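SnoaL-like polyketide cyclase (Agrobacterium tumefaciens str. C58, PDB 3EHC) is of unknown function but belongs to the SnoaL-like polyketide cyclase family, whose NTF2-like fold probably shapes a small-molecule pocket. Local coordinates at residues Y9-D14 with G25-D30; V32-R37 with S42-M47; K50-A53 with D57-F60; A62-S67 with A73-F78; V102-E107 with R112-V117. All coordinates share one frame; numbering follows the deposited sequence.

Contact 1. Residues Y9-D14 with G25-D30; sequences YLAYLD and GTFVDD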
# COMPACT_ATOMS: atom_id res chain seq x y z
N TYR B 9 9.85 14.50 2.72
CA TYR B 9 9.45 13.23 3.27
C TYR B 9 10.59 12.52 4.01
O TYR B 9 10.38 12.01 5.10
CB TYR B 9 8.89 12.32 2.18
CG TYR B 9 8.30 11.05 2.75
CD1 TYR B 9 7.20 11.11 3.61
CD2 TYR B 9 8.82 9.79 2.43
CE1 TYR B 9 6.65 9.96 4.15
CE2 TYR B 9 8.27 8.63 2.97
CZ TYR B 9 7.17 8.73 3.82
OH TYR B 9 6.57 7.61 4.36
N LEU B 10 11.77 12.45 3.39
CA LEU B 10 12.90 11.78 4.03
C LEU B 10 13.34 12.54 5.30
O LEU B 10 13.75 11.90 6.26
CB LEU B 10 14.05 11.56 3.05
CG LEU B 10 13.84 10.55 1.91
CD1 LEU B 10 15.07 10.45 1.03
CD2 LEU B 10 13.49 9.18 2.41
N ALA B 11 13.20 13.88 5.31
CA ALA B 11 13.45 14.69 6.51
C ALA B 11 12.40 14.39 7.59
O ALA B 11 12.71 14.32 8.76
CB ALA B 11 13.48 16.19 6.16
N TYR B 12 11.15 14.17 7.17
CA TYR B 12 10.07 13.78 8.09
C TYR B 12 10.36 12.43 8.75
O TYR B 12 10.23 12.30 9.98
CB TYR B 12 8.71 13.76 7.35
CG TYR B 12 7.59 12.95 7.97
CD1 TYR B 12 6.94 13.38 9.12
CD2 TYR B 12 7.13 11.78 7.37
CE1 TYR B 12 5.88 12.64 9.67
CE2 TYR B 12 6.10 11.03 7.92
CZ TYR B 12 5.47 11.47 9.07
OH TYR B 12 4.43 10.71 9.61
N LEU B 13 10.79 11.46 7.95
CA LEU B 13 11.14 10.13 8.46
C LEU B 13 12.32 10.20 9.40
O LEU B 13 12.36 9.48 10.41
CB LEU B 13 11.42 9.13 7.32
CG LEU B 13 10.27 8.71 6.41
CD1 LEU B 13 10.72 7.60 5.48
CD2 LEU B 13 9.03 8.32 7.21
N ASP B 14 13.28 11.08 9.08
CA ASP B 14 14.41 11.31 9.96
C ASP B 14 13.99 11.82 11.34
O ASP B 14 14.52 11.36 12.34
CB ASP B 14 15.40 12.30 9.38
CG ASP B 14 16.74 11.68 9.19
OD1 ASP B 14 16.79 10.79 8.30
OD2 ASP B 14 17.69 12.04 9.96
N GLY B 25 4.93 19.50 13.42
CA GLY B 25 4.22 20.50 12.64
C GLY B 25 4.98 21.16 11.49
O GLY B 25 4.36 21.84 10.67
N THR B 26 6.30 21.00 11.44
CA THR B 26 7.10 21.37 10.26
C THR B 26 6.67 20.57 9.05
O THR B 26 6.66 21.08 7.93
CB THR B 26 8.63 21.17 10.52
OG1 THR B 26 9.09 22.23 11.36
CG2 THR B 26 9.46 21.16 9.22
N PHE B 27 6.27 19.31 9.29
CA PHE B 27 5.98 18.32 8.24
C PHE B 27 4.50 17.94 8.11
O PHE B 27 4.10 17.41 7.08
CB PHE B 27 6.78 17.05 8.54
CG PHE B 27 8.26 17.28 8.71
CD1 PHE B 27 9.06 17.60 7.63
CD2 PHE B 27 8.86 17.15 9.96
CE1 PHE B 27 10.42 17.79 7.78
CE2 PHE B 27 10.22 17.36 10.12
CZ PHE B 27 11.00 17.68 9.03
N VAL B 28 3.69 18.19 9.14
CA VAL B 28 2.30 17.69 9.19
C VAL B 28 1.35 18.88 9.45
O VAL B 28 1.58 19.67 10.34
CB VAL B 28 2.13 16.56 10.27
CG1 VAL B 28 0.68 16.10 10.44
CG2 VAL B 28 3.00 15.35 9.89
N ASP B 29 0.31 18.99 8.61
CA ASP B 29 -0.70 20.05 8.68
C ASP B 29 -1.45 20.01 10.02
O ASP B 29 -1.58 18.94 10.64
CB ASP B 29 -1.68 19.89 7.51
CG ASP B 29 -2.58 21.11 7.31
OD1 ASP B 29 -3.71 21.14 7.88
OD2 ASP B 29 -2.19 22.02 6.53
N ASP B 30 -1.95 21.17 10.47
CA ASP B 30 -2.74 21.24 11.71
C ASP B 30 -3.99 20.35 11.66
O ASP B 30 -4.42 19.79 12.68
CB ASP B 30 -3.18 22.66 12.01
CG ASP B 30 -2.05 23.56 12.48
OD1 ASP B 30 -0.93 23.07 12.78
OD2 ASP B 30 -2.30 24.78 12.56
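Phe27 lies flat against the turn of helix at Ala11 and Tyr12. Tyr12 CA sits almost on the ring normal, 3.8 Å from the Phe27 centroid and 3° off it, a CH-pi contact over the face. Toward the outer rim Ala11 CB touches Phe27 CE1 at 3.8 Å, while Tyr12 CB lies by Phe27 CG and CD1. The Tyr12 ring swings away from the helix (chi1 160°), which brings its CD1 to 3.7 Å from Phe27 CB and its CE1 to 4.0 Å from Val28 CG2. Phe27 is clamped from both faces, since Thr26 CG2 covers the side turned from the helix. In this NTF2-like fold the contact ties the N-terminal helix 5-17 to Phe27 and the short strand 28-29. Phe27 CG stands anti to its carbonyl carbon (chi1 -54°), the setting that lays the ring across the helix. Further out, Tyr12 OH is hydrogen-bonded to Tyr44 OH of helix 40-54, which fixes the far end of the ring. Val28 packs on Leu41, Tyr44 and Ile111, and backbone bonds from Phe27 and Asp29 to Ile111 hold the segment beside strand 110-118.

Contact 2. Residues V32-R37 with S42-M47; sequences VEHNGR and SGYRDM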
# COMPACT_ATOMS: atom_id res chain seq x y z
N VAL B 32 -4.40 17.59 9.65
CA VAL B 32 -4.10 16.32 9.03
C VAL B 32 -5.19 15.25 9.34
O VAL B 32 -5.76 15.18 10.45
CB VAL B 32 -2.70 15.81 9.43
CG1 VAL B 32 -2.62 15.54 10.92
CG2 VAL B 32 -2.33 14.56 8.60
N GLU B 33 -5.49 14.46 8.31
CA GLU B 33 -6.36 13.29 8.37
C GLU B 33 -5.55 12.04 8.07
O GLU B 33 -4.77 12.05 7.12
CB GLU B 33 -7.40 13.39 7.27
CG GLU B 33 -8.73 13.82 7.68
CD GLU B 33 -9.60 14.07 6.47
OE1 GLU B 33 -9.40 15.12 5.81
OE2 GLU B 33 -10.47 13.20 6.20
N HIS B 34 -5.74 10.98 8.86
CA HIS B 34 -5.07 9.71 8.65
C HIS B 34 -6.12 8.62 8.57
O HIS B 34 -6.88 8.45 9.51
CB HIS B 34 -4.10 9.38 9.77
CG HIS B 34 -3.20 8.21 9.47
ND1 HIS B 34 -3.61 6.90 9.64
CD2 HIS B 34 -1.93 8.14 9.02
CE1 HIS B 34 -2.63 6.08 9.31
NE2 HIS B 34 -1.59 6.81 8.91
N ASN B 35 -6.12 7.87 7.47
CA ASN B 35 -7.14 6.84 7.19
C ASN B 35 -8.54 7.30 7.52
O ASN B 35 -9.31 6.60 8.19
CB ASN B 35 -6.83 5.53 7.90
CG ASN B 35 -5.69 4.81 7.26
OD1 ASN B 35 -5.21 5.22 6.21
ND2 ASN B 35 -5.23 3.75 7.88
N GLY B 36 -8.85 8.50 7.05
CA GLY B 36 -10.15 9.12 7.24
C GLY B 36 -10.48 9.67 8.63
O GLY B 36 -11.58 10.14 8.83
N ARG B 37 -9.57 9.56 9.59
CA ARG B 37 -9.80 10.10 10.93
C ARG B 37 -9.29 11.54 10.97
O ARG B 37 -8.08 11.80 10.83
CB ARG B 37 -9.13 9.22 11.99
CG ARG B 37 -9.74 7.83 12.13
CD ARG B 37 -8.76 6.89 12.82
NE ARG B 37 -7.54 6.69 12.03
CZ ARG B 37 -6.35 6.29 12.51
NH1 ARG B 37 -6.17 6.04 13.81
NH2 ARG B 37 -5.32 6.15 11.69
N SER B 42 -2.19 16.97 16.63
CA SER B 42 -2.03 16.37 17.98
C SER B 42 -2.48 14.90 18.02
O SER B 42 -1.86 14.08 18.70
CB SER B 42 -2.71 17.21 19.10
OG SER B 42 -4.12 17.19 19.00
N GLY B 43 -3.53 14.57 17.27
CA GLY B 43 -3.94 13.18 17.10
C GLY B 43 -2.91 12.35 16.37
O GLY B 43 -2.73 11.18 16.69
N TYR B 44 -2.23 12.96 15.41
CA TYR B 44 -1.16 12.36 14.63
C TYR B 44 0.07 12.13 15.50
O TYR B 44 0.68 11.05 15.44
CB TYR B 44 -0.84 13.27 13.44
CG TYR B 44 -0.20 12.57 12.26
CD1 TYR B 44 1.16 12.28 12.27
CD2 TYR B 44 -0.94 12.23 11.13
CE1 TYR B 44 1.78 11.64 11.20
CE2 TYR B 44 -0.32 11.57 10.03
CZ TYR B 44 1.05 11.29 10.08
OH TYR B 44 1.72 10.66 9.04
N ARG B 45 0.42 13.12 16.32
CA ARG B 45 1.52 12.99 17.29
C ARG B 45 1.24 11.85 18.27
O ARG B 45 2.13 11.06 18.56
CB ARG B 45 1.72 14.30 18.05
CG ARG B 45 2.90 14.30 19.03
CD ARG B 45 3.11 15.67 19.71
NE ARG B 45 3.54 16.71 18.77
CZ ARG B 45 2.79 17.73 18.33
NH1 ARG B 45 1.52 17.90 18.73
NH2 ARG B 45 3.31 18.61 17.47
N ASP B 46 0.02 11.77 18.77
CA ASP B 46 -0.39 10.71 19.71
C ASP B 46 -0.25 9.34 19.09
O ASP B 46 0.15 8.39 19.75
CB ASP B 46 -1.86 10.85 20.15
CG ASP B 46 -2.13 12.09 20.97
OD1 ASP B 46 -1.17 12.67 21.55
OD2 ASP B 46 -3.32 12.46 21.05
N MSE B 47 -0.64 9.23 17.83
CA MSE B 47 -0.51 8.00 17.06
C MSE B 47 0.93 7.52 16.96
O MSE B 47 1.19 6.35 17.19
CB MSE B 47 -1.09 8.17 15.66
CG MSE B 47 -0.83 7.02 14.71
SE MSE B 47 -1.37 7.40 12.86
CE MSE B 47 0.10 8.56 12.26
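The imidazole of His34 lies beneath the selenium of Met47, a selenomethionine: SE stands 3.8 Å from the ring centroid and only 2° off the normal, a chalcogen-aromatic contact squarely over the face. The Met47 chain runs out with CG and SE both anti, then bends at its last torsion (chi3 77°). That bend tucks CE between two rings, 3.8 Å from His34 CD2 and over the centre of one face of Tyr44. The two rings themselves meet obliquely, planes 72° apart, with His34 CD2 3.9 Å from Tyr44 CE2. Val32 crosses the tyrosine side chain at about a right angle, both methyls against CD2; CG2 approaches Tyr44 CD2 to 3.7 Å. Arg37 folds back over the turn, where its NE and backbone N approach His34 O from opposite faces of the carbonyl plane, NE at 3.1 Å; a weak bond joins NH2 to His34 ND1. His34 also packs on Val114 and Ser116 of strand 110-118. The type I' turn from His34 to Arg37 closes the edge strand 32-34, and helix 40-54 lies across its inward side chains, a helix-over-sheet layer of the NTF2-like alpha+beta fold.

Contact 3. Residues K50-A53 with D57-F60; sequences KDFA and DLRF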
# COMPACT_ATOMS: atom_id res chain seq x y z
N LYS B 50 2.33 6.44 20.38
CA LYS B 50 1.80 5.11 20.71
C LYS B 50 2.51 3.99 19.95
O LYS B 50 2.81 2.93 20.53
CB LYS B 50 0.29 5.02 20.39
CG LYS B 50 -0.42 3.81 21.06
CD LYS B 50 -1.44 3.14 20.12
CE LYS B 50 -2.30 2.10 20.85
NZ LYS B 50 -1.50 1.17 21.70
N ASP B 51 2.77 4.22 18.66
CA ASP B 51 3.55 3.30 17.82
C ASP B 51 4.92 3.00 18.43
O ASP B 51 5.35 1.84 18.43
CB ASP B 51 3.75 3.86 16.39
CG ASP B 51 2.45 3.96 15.56
OD1 ASP B 51 1.35 3.55 16.04
OD2 ASP B 51 2.55 4.46 14.40
N PHE B 52 5.62 4.02 18.92
CA PHE B 52 6.91 3.81 19.55
C PHE B 52 6.78 3.13 20.91
O PHE B 52 7.66 2.35 21.27
CB PHE B 52 7.69 5.11 19.62
CG PHE B 52 8.44 5.41 18.35
CD1 PHE B 52 9.66 4.82 18.09
CD2 PHE B 52 7.90 6.27 17.40
CE1 PHE B 52 10.35 5.10 16.91
CE2 PHE B 52 8.59 6.56 16.24
CZ PHE B 52 9.81 5.98 16.00
N ALA B 53 5.71 3.41 21.66
CA ALA B 53 5.48 2.75 22.95
C ALA B 53 5.29 1.24 22.71
O ALA B 53 5.83 0.39 23.41
CB ALA B 53 4.25 3.33 23.67
N ASP B 57 11.83 -0.41 19.18
CA ASP B 57 12.91 -0.40 18.18
C ASP B 57 12.42 -0.00 16.78
O ASP B 57 13.11 -0.23 15.80
CB ASP B 57 13.63 -1.77 18.14
CG ASP B 57 12.76 -2.89 17.61
OD1 ASP B 57 11.57 -2.65 17.34
OD2 ASP B 57 13.26 -4.01 17.44
N LEU B 58 11.23 0.61 16.69
CA LEU B 58 10.65 1.01 15.40
C LEU B 58 11.62 1.96 14.71
O LEU B 58 12.23 2.81 15.35
CB LEU B 58 9.27 1.67 15.57
CG LEU B 58 8.42 1.93 14.33
CD1 LEU B 58 8.04 0.61 13.65
CD2 LEU B 58 7.22 2.66 14.76
N ARG B 59 11.75 1.79 13.40
CA ARG B 59 12.59 2.61 12.56
C ARG B 59 11.96 2.67 11.15
O ARG B 59 11.53 1.66 10.60
CB ARG B 59 13.99 2.03 12.51
CG ARG B 59 14.92 2.72 11.56
CD ARG B 59 16.36 2.30 11.74
NE ARG B 59 17.21 3.50 11.75
CZ ARG B 59 17.52 4.21 10.67
NH1 ARG B 59 17.09 3.86 9.46
NH2 ARG B 59 18.28 5.29 10.81
N PHE B 60 11.94 3.87 10.59
CA PHE B 60 11.30 4.16 9.32
C PHE B 60 12.33 4.26 8.20
O PHE B 60 13.30 5.00 8.28
CB PHE B 60 10.52 5.46 9.43
CG PHE B 60 9.33 5.37 10.33
CD1 PHE B 60 9.47 5.58 11.69
CD2 PHE B 60 8.08 5.09 9.82
CE1 PHE B 60 8.36 5.52 12.55
CE2 PHE B 60 6.95 5.02 10.66
CZ PHE B 60 7.09 5.24 12.03
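Leu58 and Phe60 reach back to Phe52 on the last part of helix 40-54, closing the bend by which the NTF2-like fold passes from that helix to strand 62-67. At Leu58 the side chain leaves with CG anti to the backbone N (chi1 -170°) and crosses the Phe52 side chain at about a right angle. Its CB packs on Phe52 CE1 at 3.8 Å, and its CD2 hangs over the centre of one face of that ring, 4.3 Å above the plane. The same methyl touches Asp51 CB at 4.0 Å, so one branch fills the angle between two consecutive helix residues. The leucine carbonyl nears the ring, with Leu58 O 3.3 Å from Phe52 CE1. Arg59 turns its side chain from the helix, where it pairs with Glu61. The Phe60 ring reaches the helix again; Phe60 N is hydrogen-bonded to Asn17 OD1, and the side chain packs on Leu13 and Leu16 of helix 5-17. Its ring meets Phe78 of strand 71-80 edge-to-face, which places this loop between two helices and the sheet. Towards helix 40-54 the ring presents its edge: Phe60 CE1 touches Phe52 CZ at 3.8 Å, and Phe52 CE2 lies near the Phe60 plane.

Contact 4. Residues A62-S67 with A73-F78; sequences AEILVS and AARLFF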
# COMPACT_ATOMS: atom_id res chain seq x y z
N ALA B 62 12.19 3.98 3.80
CA ALA B 62 11.46 3.83 2.54
C ALA B 62 12.26 2.99 1.54
O ALA B 62 13.39 3.31 1.25
CB ALA B 62 11.16 5.20 1.95
N GLU B 63 11.67 1.90 1.06
CA GLU B 63 12.24 1.10 -0.03
C GLU B 63 11.97 1.78 -1.37
O GLU B 63 12.88 1.93 -2.18
CB GLU B 63 11.65 -0.32 -0.03
CG GLU B 63 12.15 -1.23 -1.17
CD GLU B 63 11.47 -2.58 -1.23
OE1 GLU B 63 11.22 -3.16 -0.16
OE2 GLU B 63 11.21 -3.08 -2.35
N ILE B 64 10.72 2.18 -1.59
CA ILE B 64 10.28 2.78 -2.86
C ILE B 64 9.57 4.07 -2.52
O ILE B 64 8.79 4.09 -1.59
CB ILE B 64 9.30 1.91 -3.71
CG1 ILE B 64 9.81 0.48 -3.90
CG2 ILE B 64 9.04 2.63 -5.06
CD1 ILE B 64 8.77 -0.51 -4.36
N LEU B 65 9.91 5.13 -3.24
CA LEU B 65 9.22 6.41 -3.20
C LEU B 65 8.79 6.81 -4.64
O LEU B 65 9.60 6.76 -5.57
CB LEU B 65 10.11 7.54 -2.67
CG LEU B 65 10.64 7.58 -1.24
CD1 LEU B 65 11.44 8.88 -1.07
CD2 LEU B 65 9.50 7.46 -0.22
N VAL B 66 7.51 7.16 -4.81
CA VAL B 66 7.00 7.70 -6.06
C VAL B 66 6.26 9.00 -5.72
O VAL B 66 5.40 9.04 -4.83
CB VAL B 66 6.00 6.78 -6.77
CG1 VAL B 66 5.85 7.26 -8.21
CG2 VAL B 66 6.41 5.30 -6.73
N SER B 67 6.58 10.07 -6.42
CA SER B 67 5.94 11.34 -6.13
C SER B 67 5.80 12.26 -7.33
O SER B 67 6.53 12.17 -8.33
CB SER B 67 6.67 12.06 -4.98
OG SER B 67 8.02 12.31 -5.31
N ALA B 73 3.81 8.47 -2.68
CA ALA B 73 3.51 7.10 -2.26
C ALA B 73 4.83 6.46 -1.80
O ALA B 73 5.85 6.54 -2.52
CB ALA B 73 2.91 6.34 -3.41
N ALA B 74 4.80 5.83 -0.62
CA ALA B 74 5.98 5.16 -0.04
C ALA B 74 5.71 3.68 0.25
O ALA B 74 4.65 3.34 0.76
CB ALA B 74 6.43 5.88 1.25
N ARG B 75 6.65 2.81 -0.13
CA ARG B 75 6.74 1.47 0.44
C ARG B 75 7.81 1.54 1.53
O ARG B 75 8.98 1.73 1.23
CB ARG B 75 7.10 0.43 -0.61
CG ARG B 75 7.33 -0.95 -0.05
CD ARG B 75 7.68 -1.86 -1.25
NE ARG B 75 8.28 -3.12 -0.85
CZ ARG B 75 7.57 -4.16 -0.43
NH1 ARG B 75 6.23 -4.12 -0.35
NH2 ARG B 75 8.19 -5.26 -0.12
N LEU B 76 7.38 1.39 2.77
CA LEU B 76 8.22 1.39 3.95
C LEU B 76 8.35 -0.05 4.41
O LEU B 76 7.35 -0.78 4.45
CB LEU B 76 7.52 2.17 5.07
CG LEU B 76 7.13 3.61 4.76
CD1 LEU B 76 6.16 4.21 5.80
CD2 LEU B 76 8.41 4.35 4.68
N PHE B 77 9.57 -0.42 4.79
CA PHE B 77 9.91 -1.73 5.28
C PHE B 77 10.29 -1.62 6.77
O PHE B 77 11.07 -0.75 7.17
CB PHE B 77 11.06 -2.30 4.45
CG PHE B 77 11.64 -3.55 5.04
CD1 PHE B 77 10.86 -4.70 5.13
CD2 PHE B 77 12.94 -3.57 5.56
CE1 PHE B 77 11.35 -5.85 5.69
CE2 PHE B 77 13.45 -4.74 6.14
CZ PHE B 77 12.65 -5.88 6.21
N PHE B 78 9.66 -2.49 7.58
CA PHE B 78 9.91 -2.56 9.02
C PHE B 78 10.46 -3.90 9.41
O PHE B 78 10.03 -4.93 8.90
CB PHE B 78 8.62 -2.32 9.80
CG PHE B 78 8.05 -0.95 9.61
CD1 PHE B 78 8.50 0.11 10.39
CD2 PHE B 78 7.04 -0.72 8.65
CE1 PHE B 78 7.97 1.39 10.21
CE2 PHE B 78 6.49 0.52 8.47
CZ PHE B 78 6.94 1.58 9.24
O HOH W 1 11.33 -6.03 0.27
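Arg75 O is gripped by two successive amides: Glu63 N at 2.7 Å, nearly in line with the carbonyl, and Ile64 N by a weaker bond at 3.3 Å. Ala62 CA adds a CA-H...O contact to the same oxygen. With Glu63 and Ile64 both facing Arg75, this is a classic beta bulge in the antiparallel hairpin of strands 62-67 and 71-80, which forms one margin of the curved sheet in the NTF2-like fold. Beyond the bulge the register is regular, and Arg75 N returns a bond to Ile64 O.

The side chains divide between two faces. Ala62, Leu65, Ala74 and Leu76 turn towards helix 5-17, where Tyr9 packs on Leu65, Ala74 and Leu76; across the strands Leu65 CD2 touches Ala74 CB at 3.8 Å. Ile64, Val66, Ala73 and Arg75 occupy the other face, which meets the second subunit: Ile64 and Arg75 pack on Trp115 of that subunit, and Ala73 on its Ala73. Arg75 runs out extended, its CD 3.6 Å from Ile64 CD1, while its NH1 is hydrogen-bonded to His101 NE2 of the same chain. In one of two modelled Glu63 conformers OE1 makes a salt bridge to Arg75 NE at 3.0 Å, with a water donating to OE1 and accepting from Arg75 NH2; resting on an alternate copy, this pairing is doubtful. Val66 and Ala73 form a hydrogen-bonded pair whose Ala73 N to Val66 O bond is 2.7 Å long and close to straight, 173° at the hydrogen.

Contact 5. Residues V102-E107 with R112-V117; sequences VFYDFE and RRVWSV. With SO4 (sulfate ion), chain H.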
# COMPACT_ATOMS: atom_id res chain seq x y z
N VAL B 102 1.76 3.48 1.75
CA VAL B 102 1.09 4.68 2.22
C VAL B 102 1.13 5.79 1.16
O VAL B 102 2.14 6.00 0.50
CB VAL B 102 1.66 5.10 3.63
CG1 VAL B 102 3.15 5.18 3.56
CG2 VAL B 102 0.98 6.41 4.20
N PHE B 103 -0.01 6.43 0.99
CA PHE B 103 -0.19 7.62 0.13
C PHE B 103 -0.33 8.89 0.99
O PHE B 103 -1.04 8.88 2.00
CB PHE B 103 -1.44 7.47 -0.76
CG PHE B 103 -1.29 6.47 -1.84
CD1 PHE B 103 -1.51 5.12 -1.58
CD2 PHE B 103 -0.86 6.84 -3.12
CE1 PHE B 103 -1.30 4.17 -2.56
CE2 PHE B 103 -0.68 5.85 -4.12
CZ PHE B 103 -0.90 4.55 -3.83
N TYR B 104 0.34 9.95 0.57
CA TYR B 104 0.26 11.26 1.21
C TYR B 104 -0.19 12.32 0.22
O TYR B 104 0.31 12.39 -0.90
CB TYR B 104 1.60 11.69 1.79
CG TYR B 104 2.24 10.71 2.76
CD1 TYR B 104 3.04 9.68 2.30
CD2 TYR B 104 2.04 10.83 4.15
CE1 TYR B 104 3.65 8.79 3.17
CE2 TYR B 104 2.64 9.93 5.04
CZ TYR B 104 3.45 8.91 4.53
OH TYR B 104 4.07 8.00 5.37
N ASP B 105 -1.15 13.13 0.65
CA ASP B 105 -1.55 14.32 -0.09
C ASP B 105 -0.90 15.46 0.69
O ASP B 105 -1.13 15.60 1.89
CB ASP B 105 -3.08 14.38 -0.18
CG ASP B 105 -3.60 15.45 -1.14
OD1 ASP B 105 -2.89 15.93 -2.09
OD2 ASP B 105 -4.78 15.83 -0.93
N PHE B 106 -0.04 16.23 0.01
CA PHE B 106 0.65 17.38 0.59
C PHE B 106 -0.10 18.67 0.25
O PHE B 106 -0.66 18.79 -0.84
CB PHE B 106 2.09 17.48 0.08
CG PHE B 106 3.05 16.61 0.81
CD1 PHE B 106 3.16 15.25 0.49
CD2 PHE B 106 3.83 17.14 1.83
CE1 PHE B 106 4.04 14.43 1.17
CE2 PHE B 106 4.71 16.34 2.52
CZ PHE B 106 4.82 14.96 2.18
N GLU B 107 -0.10 19.59 1.20
CA GLU B 107 -0.59 20.96 0.99
C GLU B 107 0.38 21.94 1.63
O GLU B 107 0.62 21.89 2.84
CB GLU B 107 -1.98 21.18 1.57
CG GLU B 107 -3.11 20.73 0.64
CD GLU B 107 -4.50 21.02 1.19
OE1 GLU B 107 -4.61 21.78 2.18
OE2 GLU B 107 -5.47 20.46 0.63
N ARG B 112 -1.15 16.40 4.61
CA ARG B 112 -2.53 16.85 4.87
C ARG B 112 -3.51 15.68 4.96
O ARG B 112 -4.44 15.68 5.77
CB ARG B 112 -2.95 17.85 3.78
CG ARG B 112 -4.34 18.46 3.88
CD ARG B 112 -4.69 18.97 5.25
NE ARG B 112 -6.06 19.48 5.28
CZ ARG B 112 -7.15 18.75 5.52
NH1 ARG B 112 -7.08 17.44 5.74
NH2 ARG B 112 -8.34 19.33 5.52
N ARG B 113 -3.32 14.68 4.10
CA ARG B 113 -4.12 13.46 4.14
C ARG B 113 -3.21 12.25 3.93
O ARG B 113 -2.28 12.28 3.12
CB ARG B 113 -5.18 13.50 3.06
CG ARG B 113 -6.12 14.66 3.16
CD ARG B 113 -7.06 14.71 1.98
NE ARG B 113 -7.98 15.83 2.12
CZ ARG B 113 -7.68 17.10 1.84
NH1 ARG B 113 -6.48 17.45 1.38
NH2 ARG B 113 -8.61 18.04 2.01
N VAL B 114 -3.49 11.18 4.68
CA VAL B 114 -2.72 9.96 4.60
C VAL B 114 -3.67 8.78 4.41
O VAL B 114 -4.73 8.72 5.03
CB VAL B 114 -1.86 9.77 5.87
CG1 VAL B 114 -0.88 8.64 5.69
CG2 VAL B 114 -1.12 11.08 6.20
N TRP B 115 -3.29 7.86 3.53
CA TRP B 115 -3.98 6.58 3.41
C TRP B 115 -2.93 5.49 3.51
O TRP B 115 -2.07 5.39 2.65
CB TRP B 115 -4.74 6.49 2.06
CG TRP B 115 -5.86 7.49 1.91
CD1 TRP B 115 -7.16 7.31 2.30
CD2 TRP B 115 -5.79 8.79 1.31
NE1 TRP B 115 -7.90 8.42 1.98
CE2 TRP B 115 -7.09 9.35 1.37
CE3 TRP B 115 -4.75 9.56 0.73
CZ2 TRP B 115 -7.39 10.65 0.87
CZ3 TRP B 115 -5.05 10.85 0.23
CH2 TRP B 115 -6.36 11.37 0.30
N SER B 116 -3.03 4.68 4.56
CA SER B 116 -2.02 3.68 4.86
C SER B 116 -2.63 2.28 4.96
O SER B 116 -3.72 2.11 5.50
CB SER B 116 -1.30 4.06 6.15
OG SER B 116 -0.68 2.92 6.71
N VAL B 117 -1.92 1.29 4.42
CA VAL B 117 -2.25 -0.13 4.58
C VAL B 117 -0.98 -0.86 5.03
O VAL B 117 0.07 -0.73 4.40
CB VAL B 117 -2.85 -0.74 3.25
CG1 VAL B 117 -3.15 -2.16 3.43
CG2 VAL B 117 -4.12 -0.01 2.83
S SO4 H . -7.84 22.85 5.36
O1 SO4 H . -6.53 22.47 5.89
O2 SO4 H . -7.85 24.26 4.98
O3 SO4 H . -8.87 22.58 6.37
O4 SO4 H . -8.09 22.10 4.14
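Phe103 and Trp115 exchange backbone hydrogen bonds, Phe103 N to Trp115 O at 2.8 Å and Trp115 N to Phe103 O. Asp105 N bonds to Arg113 O, while Asp105 O accepts from both Arg112 N (2.8 Å) and Arg113 N (3.2 Å), a classic beta bulge. Among the apolar contacts, Val114 lies alongside Tyr104, its CG2 3.8 Å from Tyr104 CD2, and packs on Val102 CG2. These residues form the hairpin of strands 96-107 and 110-118, central to the NTF2-like sheet. Its Phe103 and Trp115 face packs against the second subunit, where His101 of that subunit meets the Phe103 ring edge-to-face; Tyr104 OH is hydrogen-bonded to Tyr9 OH. Charged groups gather at the bulged end, where Asp105, Glu107 and Arg113 form a salt-bridge network. Arg113, extended from CG to NE, gives NH1 to Glu107 OE2 at 3.3 Å, in its own guanidinium plane but from above the carboxylate, and more weakly to Asp105 OD2. Arg112 bends at chi2 (47°), and a sulfate, probably from the crystallisation liquor, takes NE at O1 (3.1 Å) and NH2 at O4 (3.1 Å). Arg112 NH1 forms a salt bridge with Glu33, and its guanidinium overlies that of Arg113.

Overall arrangement
The five contacts follow one another in series along the chain, each closing before the next opens. Contacts 2, 4 and 5 share the five-stranded mixed sheet: strand 32-34 adjoins 110-118, and 96-107 adjoins 71-80, so contact 5 lies between the others, its centre about 11 Å from that of contact 2 and about 12 Å from that of contact 4. The centres of contacts 2 and 4 are about 20 Å apart, and their nearest atoms about 8 Å. Helix 5-17 of contact 1 touches each of the other four, and helix 40-54 carries contacts 2 and 3. Helices thus cover one side of the sheet, as in NTF2-like proteins, while contacts 4 and 5 meet the second subunit.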